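Local coordinates for protein kinase A regulatory subunit, putative (Trypanosoma cruzi, PDB 6FTF) that probably restrains the catalytic subunit of a cAMP-independent protein kinase A and binds the nucleoside analogue 7-cyano-7-deazainosine in two cyclic nucleotide-binding domains, at residues G89-I94 and A122-C127; K82-Q87 and T107-L112. One frame throughout, in Å; residues are numbered along the deposited sequence.

Interaction 1. Residues G89-I94 and A122-C127; sequences GHADII and ATVKVC. With 7CI (7-cyano-7-deazainosine), chain F.
Thr123 O accepts a hydrogen bond from Ile94 N at 2.8 Å, with the donor in the carbonyl plane; the CA of Ile93 also approaches this oxygen, at 3.4 Å. The return bond, Thr123 N to Ile94 O, is longer (3.0 Å) and more bent, at 140°. Asp92 and Lys125 form a second reciprocal pair, and Cys127 N to His90 O, nearly straight at 176°, adds a fifth backbone bond beyond the Ala91–Val126 bridge. The strand axes run 4.3 Å apart at 154°, as expected of twisted antiparallel neighbours. They are the inner pair of a four-stranded sheet in the first cyclic nucleotide-binding domain, a cupin-like jelly-roll sandwich, with strands 71-73 and 98-103 outside them. On the face bearing Ile93 and Val124, the two side chains lie side by side: CD1 of Ile93 meets CG2 of Val124 at 3.7 Å, and both methyls abut the ring oxygen O1 of the bound 7-cyano-7-deazainosine. CG2 of Ile93, set anti to its backbone N, turns instead to the CB of Ala122 and to N1 of the base. Ala122 N donates to the nucleoside's 5'-hydroxyl oxygen O4 at 3.0 Å. The other face is more polar. There the extended Lys125 chain passes obliquely across Ile94, whose CD1 touches its CB, while the Asp92 carboxylate lies against CB and SG of Cys127 and makes a long, weak ion pair with Lys99. The hydroxyl of Thr123 is bonded to Ala75 N.

Interaction 2. Residues K82-Q87 and T107-L112; sequences KLYIIQ and TAVGEL. With 7CI (7-cyano-7-deazainosine), chain F.
Tyr84 and Val109 exchange two backbone hydrogen bonds, each 2.9 Å between amide N and carbonyl O, and Ile86 N adds a third to Thr107 O; the bond from Tyr84 N is nearly straight, at 176°. Packing is close on both faces. CB of Tyr84 rests on CG2 of Val109 at 3.7 Å, and the ring turns its edge to Val109 O; on the opposite face, CD1 of Leu83 meets CB of Glu111 at 3.8 Å, and CD1 of Ile85, in the modelled conformer, lies on CB of Ala108, though how closely is doubtful. The Lys82 end is looser: beyond Gly110 the chain leaves the strand for helix 111-116, and a water donates to both Lys82 O and Gly110 O, at 2.8 Å each. Gly110, with positive phi (102°), is the helix N-cap, and its amide donates to ribose O3 of the 7-cyano-7-deazainosine. Glu111 accepts from O2 through OE2 at 2.7 Å; its bend at chi2 (-66°) folds the carboxylate back to the ribose, while OE1 is held by Tyr172. This Gly-Glu-Leu helix start, its glutamate on the ribose 2'-hydroxyl, is consistent with the phosphate-binding cassette of cyclic nucleotide-binding domains. Strand 130-137 flanks strand 82-86 on the side away from 108-109, Met73 of strand 71-73 touches both Tyr84 and Val109, and Leu39 of helix 30-42 packs on Ile85.

Centred about 11 Å apart, the two contacts belong to the two facing sheets of one cyclic nucleotide-binding domain. Their segments alternate along the chain: 82-87, 89-94, 107-112, 122-127. Strand 82-86 turns a corner at Gln87 into strand 91-95 of the other sheet, and helix 111-116 precedes strand 123-126. The sheets meet where CG1 of Val109 packs on CG1 of Val124 and CD1 of Ile93, each at 4.1 Å. Both contacts touch the same nucleoside: interaction 2 bonds to the 2'- and 3'-hydroxyls and reaches the base through Leu112, while interaction 1 meets the ring oxygen, the 5'-hydroxyl and the base. Ligand binding therefore draws on both sheets, with Lys95 and Glu113 adding further hydrogen bonds.

Interaction 1. Residues G89-I94 and A122-C127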
loop_
_atom_site.group_PDB
_atom_site.type_symbol
_atom_site.label_atom_id
_atom_site.label_comp_id
_atom_site.label_asym_id
_atom_site.label_seq_id
_atom_site.Cartn_x
_atom_site.Cartn_y
_atom_site.Cartn_z
ATOM N N GLY A 89 -1.093 18.528 -4.925
ATOM C CA GLY A 89 -0.684 19.405 -3.850
ATOM C C GLY A 89 -0.135 18.619 -2.675
ATOM O O GLY A 89 -0.255 17.394 -2.588
ATOM N N HIS A 90 0.491 19.349 -1.760
ATOM C CA HIS A 90 1.107 18.759 -0.578
ATOM C C HIS A 90 0.646 19.502 0.664
ATOM O O HIS A 90 0.312 20.693 0.620
ATOM C CB HIS A 90 2.639 18.851 -0.593
ATOM C CG HIS A 90 3.295 18.162 -1.741
ATOM N ND1 HIS A 90 4.640 18.306 -2.002
ATOM C CD2 HIS A 90 2.821 17.298 -2.665
ATOM C CE1 HIS A 90 4.960 17.572 -3.053
ATOM N NE2 HIS A 90 3.875 16.952 -3.476
ATOM N N ALA A 91 0.687 18.804 1.800
ATOM C CA ALA A 91 0.355 19.423 3.068
ATOM C C ALA A 91 1.268 18.903 4.166
ATOM O O ALA A 91 1.623 17.716 4.204
ATOM C CB ALA A 91 -1.094 19.159 3.468
ATOM N N ASP A 92 1.594 19.796 5.090
ATOM C CA ASP A 92 2.357 19.435 6.273
ATOM C C ASP A 92 1.422 18.938 7.366
ATOM O O ASP A 92 0.356 19.509 7.604
ATOM C CB ASP A 92 3.117 20.645 6.822
ATOM C CG ASP A 92 4.201 21.144 5.887
ATOM O OD1 ASP A 92 4.947 20.322 5.312
ATOM O OD2 ASP A 92 4.309 22.375 5.727
ATOM N N ILE A 93 1.873 17.908 8.076
ATOM C CA ILE A 93 1.263 17.455 9.322
ATOM C C ILE A 93 2.048 18.099 10.451
ATOM O O ILE A 93 3.261 17.882 10.571
ATOM C CB ILE A 93 1.302 15.922 9.435
ATOM C CG1 ILE A 93 0.672 15.265 8.199
ATOM C CG2 ILE A 93 0.623 15.460 10.716
ATOM C CD1 ILE A 93 -0.760 15.712 7.924
ATOM N N ILE A 94 1.367 18.892 11.271
ATOM C CA ILE A 94 1.999 19.706 12.307
ATOM C C ILE A 94 1.466 19.267 13.660
ATOM O O ILE A 94 0.259 19.338 13.915
ATOM C CB ILE A 94 1.750 21.203 12.069
ATOM C CG1 ILE A 94 2.300 21.593 10.689
ATOM C CG2 ILE A 94 2.357 22.056 13.194
ATOM C CD1 ILE A 94 1.972 22.966 10.245
ATOM N N ALA A 122 -3.685 16.223 14.642
ATOM C CA ALA A 122 -2.639 17.103 14.143
ATOM C C ALA A 122 -3.224 18.084 13.137
ATOM O O ALA A 122 -4.222 17.796 12.468
ATOM C CB ALA A 122 -1.528 16.310 13.446
ATOM N N THR A 123 -2.618 19.262 13.059
ATOM C CA THR A 123 -2.998 20.230 12.048
ATOM C C THR A 123 -2.451 19.821 10.689
ATOM O O THR A 123 -1.330 19.320 10.573
ATOM C CB THR A 123 -2.494 21.605 12.470
ATOM O OG1 THR A 123 -3.230 21.995 13.626
ATOM C CG2 THR A 123 -2.685 22.644 11.375
ATOM N N VAL A 124 -3.269 20.022 9.659
ATOM C CA VAL A 124 -2.916 19.708 8.279
ATOM C C VAL A 124 -2.907 21.017 7.510
ATOM O O VAL A 124 -3.963 21.630 7.328
ATOM C CB VAL A 124 -3.915 18.725 7.666
ATOM C CG1 VAL A 124 -3.529 18.448 6.237
ATOM C CG2 VAL A 124 -3.992 17.441 8.496
ATOM N N LYS A 125 -1.733 21.444 7.057
ATOM C CA LYS A 125 -1.557 22.792 6.512
ATOM C C LYS A 125 -0.944 22.708 5.121
ATOM O O LYS A 125 0.135 22.136 4.949
ATOM C CB LYS A 125 -0.681 23.633 7.445
ATOM C CG LYS A 125 -0.672 25.119 7.138
ATOM C CD LYS A 125 0.043 25.853 8.244
ATOM C CE LYS A 125 0.048 27.355 8.012
ATOM N NZ LYS A 125 0.461 28.091 9.240
ATOM N N VAL A 126 -1.628 23.287 4.127
ATOM C CA VAL A 126 -1.200 23.165 2.736
ATOM C C VAL A 126 0.125 23.888 2.529
ATOM O O VAL A 126 0.310 25.025 2.984
ATOM C CB VAL A 126 -2.299 23.731 1.822
ATOM C CG1 VAL A 126 -1.846 23.737 0.377
ATOM C CG2 VAL A 126 -3.576 22.944 1.993
ATOM N N CYS A 127 1.049 23.249 1.815
ATOM C CA CYS A 127 2.363 23.844 1.618
ATOM C C CYS A 127 2.761 23.967 0.158
ATOM O O CYS A 127 3.885 24.404 -0.126
ATOM C CB CYS A 127 3.446 23.100 2.415
ATOM S SG CYS A 127 3.639 21.365 2.020
HETATM C C1 7CI F . -2.375 12.818 9.631
HETATM N N1 7CI F . -1.427 12.413 10.715
HETATM O O1 7CI F . -2.965 14.058 9.992
HETATM C C2 7CI F . -0.240 11.843 10.495
HETATM N N2 7CI F . 0.353 11.469 9.334
HETATM O O2 7CI F . -3.863 11.813 8.150
HETATM C C3 7CI F . 1.560 10.881 9.400
HETATM N N3 7CI F . 2.189 10.672 10.634
HETATM O O3 7CI F . -5.795 11.968 9.906
HETATM C C4 7CI F . 1.604 11.039 11.805
HETATM N N4 7CI F . -0.233 12.229 15.360
HETATM C C5 7CI F . 0.350 11.649 11.784
HETATM O O5 7CI F . 2.242 10.801 12.872
HETATM C C6 7CI F . -0.553 12.171 12.788
HETATM C C7 7CI F . -1.636 12.649 12.035
HETATM C C8 7CI F . -0.376 12.203 14.194
HETATM C C9 7CI F . -3.474 11.874 9.461
HETATM C C10 7CI F . -4.497 12.415 10.314
HETATM C C11 7CI F . -4.365 13.904 10.072
HETATM C C12 7CI F . -4.960 14.801 11.248
HETATM O O4 7CI F . -4.497 14.331 12.496
#

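Interaction 2. Residues K82-Q87 and T107-L112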
loop_
_atom_site.group_PDB
_atom_site.type_symbol
_atom_site.label_atom_id
_atom_site.label_comp_id
_atom_site.label_asym_id
_atom_site.label_seq_id
_atom_site.Cartn_x
_atom_site.Cartn_y
_atom_site.Cartn_z
ATOM N N LYS A 82 -14.331 14.293 8.136
ATOM C CA LYS A 82 -14.285 14.035 6.705
ATOM C C LYS A 82 -12.936 13.426 6.358
ATOM O O LYS A 82 -11.940 13.662 7.050
ATOM C CB LYS A 82 -14.470 15.334 5.929
ATOM C CG LYS A 82 -15.873 15.906 6.057
ATOM C CD LYS A 82 -15.991 17.286 5.417
ATOM C CE LYS A 82 -15.456 18.376 6.314
ATOM N NZ LYS A 82 -16.424 18.691 7.411
ATOM N N LEU A 83 -12.916 12.636 5.290
ATOM C CA LEU A 83 -11.701 12.030 4.756
ATOM C C LEU A 83 -11.353 12.735 3.452
ATOM O O LEU A 83 -12.196 12.843 2.564
ATOM C CB LEU A 83 -11.942 10.554 4.481
ATOM C CG LEU A 83 -10.760 9.765 3.922
ATOM C CD1 LEU A 83 -9.649 9.640 4.933
ATOM C CD2 LEU A 83 -11.231 8.377 3.473
ATOM N N TYR A 84 -10.128 13.218 3.334
ATOM C CA TYR A 84 -9.668 13.926 2.146
ATOM C C TYR A 84 -8.631 13.064 1.449
ATOM O O TYR A 84 -7.667 12.636 2.084
ATOM C CB TYR A 84 -8.985 15.241 2.530
ATOM C CG TYR A 84 -9.900 16.235 3.162
ATOM C CD1 TYR A 84 -10.271 16.128 4.483
ATOM C CD2 TYR A 84 -10.437 17.272 2.412
ATOM C CE1 TYR A 84 -11.140 17.059 5.050
ATOM C CE2 TYR A 84 -11.293 18.185 2.950
ATOM C CZ TYR A 84 -11.652 18.069 4.258
ATOM O OH TYR A 84 -12.528 19.006 4.775
ATOM N N ILE A 85 -8.819 12.797 0.164
ATOM C CA ILE A 85 -7.831 12.112 -0.663
ATOM C C ILE A 85 -7.270 13.160 -1.618
ATOM O O ILE A 85 -8.020 13.829 -2.346
ATOM C CB ILE A 85 -8.432 10.920 -1.426
ATOM C CG1 ILE A 85 -9.163 9.958 -0.476
ATOM C CG2 ILE A 85 -7.312 10.177 -2.186
ATOM C CD1 ILE A 85 -8.306 9.381 0.638
ATOM N N ILE A 86 -5.967 13.351 -1.590
ATOM C CA ILE A 86 -5.332 14.439 -2.326
ATOM C C ILE A 86 -5.170 14.064 -3.794
ATOM O O ILE A 86 -4.513 13.074 -4.133
ATOM C CB ILE A 86 -3.978 14.776 -1.694
ATOM C CG1 ILE A 86 -4.162 15.251 -0.255
ATOM C CG2 ILE A 86 -3.260 15.818 -2.527
ATOM C CD1 ILE A 86 -2.871 15.339 0.523
ATOM N N GLN A 87 -5.749 14.878 -4.680
ATOM C CA GLN A 87 -5.498 14.763 -6.111
ATOM C C GLN A 87 -4.154 15.374 -6.484
ATOM O O GLN A 87 -3.349 14.751 -7.194
ATOM C CB GLN A 87 -6.619 15.447 -6.889
ATOM C CG GLN A 87 -6.371 15.519 -8.389
ATOM C CD GLN A 87 -7.500 16.214 -9.114
ATOM O OE1 GLN A 87 -8.685 15.901 -8.920
ATOM N NE2 GLN A 87 -7.153 17.188 -9.946
ATOM N N THR A 107 -2.362 10.621 -1.227
ATOM C CA THR A 107 -2.470 10.264 0.177
ATOM C C THR A 107 -3.739 10.843 0.781
ATOM O O THR A 107 -4.411 11.705 0.197
ATOM C CB THR A 107 -1.247 10.714 0.977
ATOM O OG1 THR A 107 -1.199 12.135 1.098
ATOM C CG2 THR A 107 0.036 10.179 0.350
ATOM N N ALA A 108 -4.061 10.352 1.966
ATOM C CA ALA A 108 -5.265 10.718 2.695
ATOM C C ALA A 108 -4.934 11.495 3.958
ATOM O O ALA A 108 -3.907 11.256 4.606
ATOM C CB ALA A 108 -6.000 9.449 3.137
ATOM N N VAL A 109 -5.841 12.392 4.341
ATOM C CA VAL A 109 -5.843 12.984 5.673
ATOM C C VAL A 109 -7.240 12.882 6.263
ATOM O O VAL A 109 -8.251 12.976 5.557
ATOM C CB VAL A 109 -5.330 14.442 5.730
ATOM C CG1 VAL A 109 -3.836 14.489 5.422
ATOM C CG2 VAL A 109 -6.135 15.349 4.810
ATOM N N GLY A 110 -7.288 12.712 7.586
ATOM C CA GLY A 110 -8.530 12.570 8.316
ATOM C C GLY A 110 -8.857 11.152 8.710
ATOM O O GLY A 110 -9.843 10.923 9.423
ATOM N N GLU A 111 -8.058 10.190 8.264
ATOM C CA GLU A 111 -8.377 8.797 8.525
ATOM C C GLU A 111 -8.150 8.408 9.976
ATOM O O GLU A 111 -8.840 7.529 10.483
ATOM C CB GLU A 111 -7.587 7.892 7.573
ATOM C CG GLU A 111 -6.181 7.511 7.993
ATOM C CD GLU A 111 -5.187 8.642 8.066
ATOM O OE1 GLU A 111 -4.132 8.411 8.726
ATOM O OE2 GLU A 111 -5.418 9.718 7.474
ATOM N N LEU A 112 -7.197 9.044 10.643
ATOM C CA LEU A 112 -6.933 8.722 12.039
ATOM C C LEU A 112 -8.163 9.013 12.889
ATOM O O LEU A 112 -8.573 8.203 13.733
ATOM C CB LEU A 112 -5.738 9.556 12.496
ATOM C CG LEU A 112 -5.058 9.282 13.828
ATOM C CD1 LEU A 112 -4.519 7.881 13.902
ATOM C CD2 LEU A 112 -3.913 10.252 13.978
HETATM C C1 7CI F . -2.375 12.818 9.631
HETATM N N1 7CI F . -1.427 12.413 10.715
HETATM O O1 7CI F . -2.965 14.058 9.992
HETATM C C2 7CI F . -0.240 11.843 10.495
HETATM N N2 7CI F . 0.353 11.469 9.334
HETATM O O2 7CI F . -3.863 11.813 8.150
HETATM C C3 7CI F . 1.560 10.881 9.400
HETATM N N3 7CI F . 2.189 10.672 10.634
HETATM O O3 7CI F . -5.795 11.968 9.906
HETATM C C4 7CI F . 1.604 11.039 11.805
HETATM N N4 7CI F . -0.233 12.229 15.360
HETATM C C5 7CI F . 0.350 11.649 11.784
HETATM O O5 7CI F . 2.242 10.801 12.872
HETATM C C6 7CI F . -0.553 12.171 12.788
HETATM C C7 7CI F . -1.636 12.649 12.035
HETATM C C8 7CI F . -0.376 12.203 14.194
HETATM C C9 7CI F . -3.474 11.874 9.461
HETATM C C10 7CI F . -4.497 12.415 10.314
HETATM C C11 7CI F . -4.365 13.904 10.072
HETATM C C12 7CI F . -4.960 14.801 11.248
HETATM O O4 7CI F . -4.497 14.331 12.496
HETATM O O HOH W 1 -11.571 13.083 9.774
#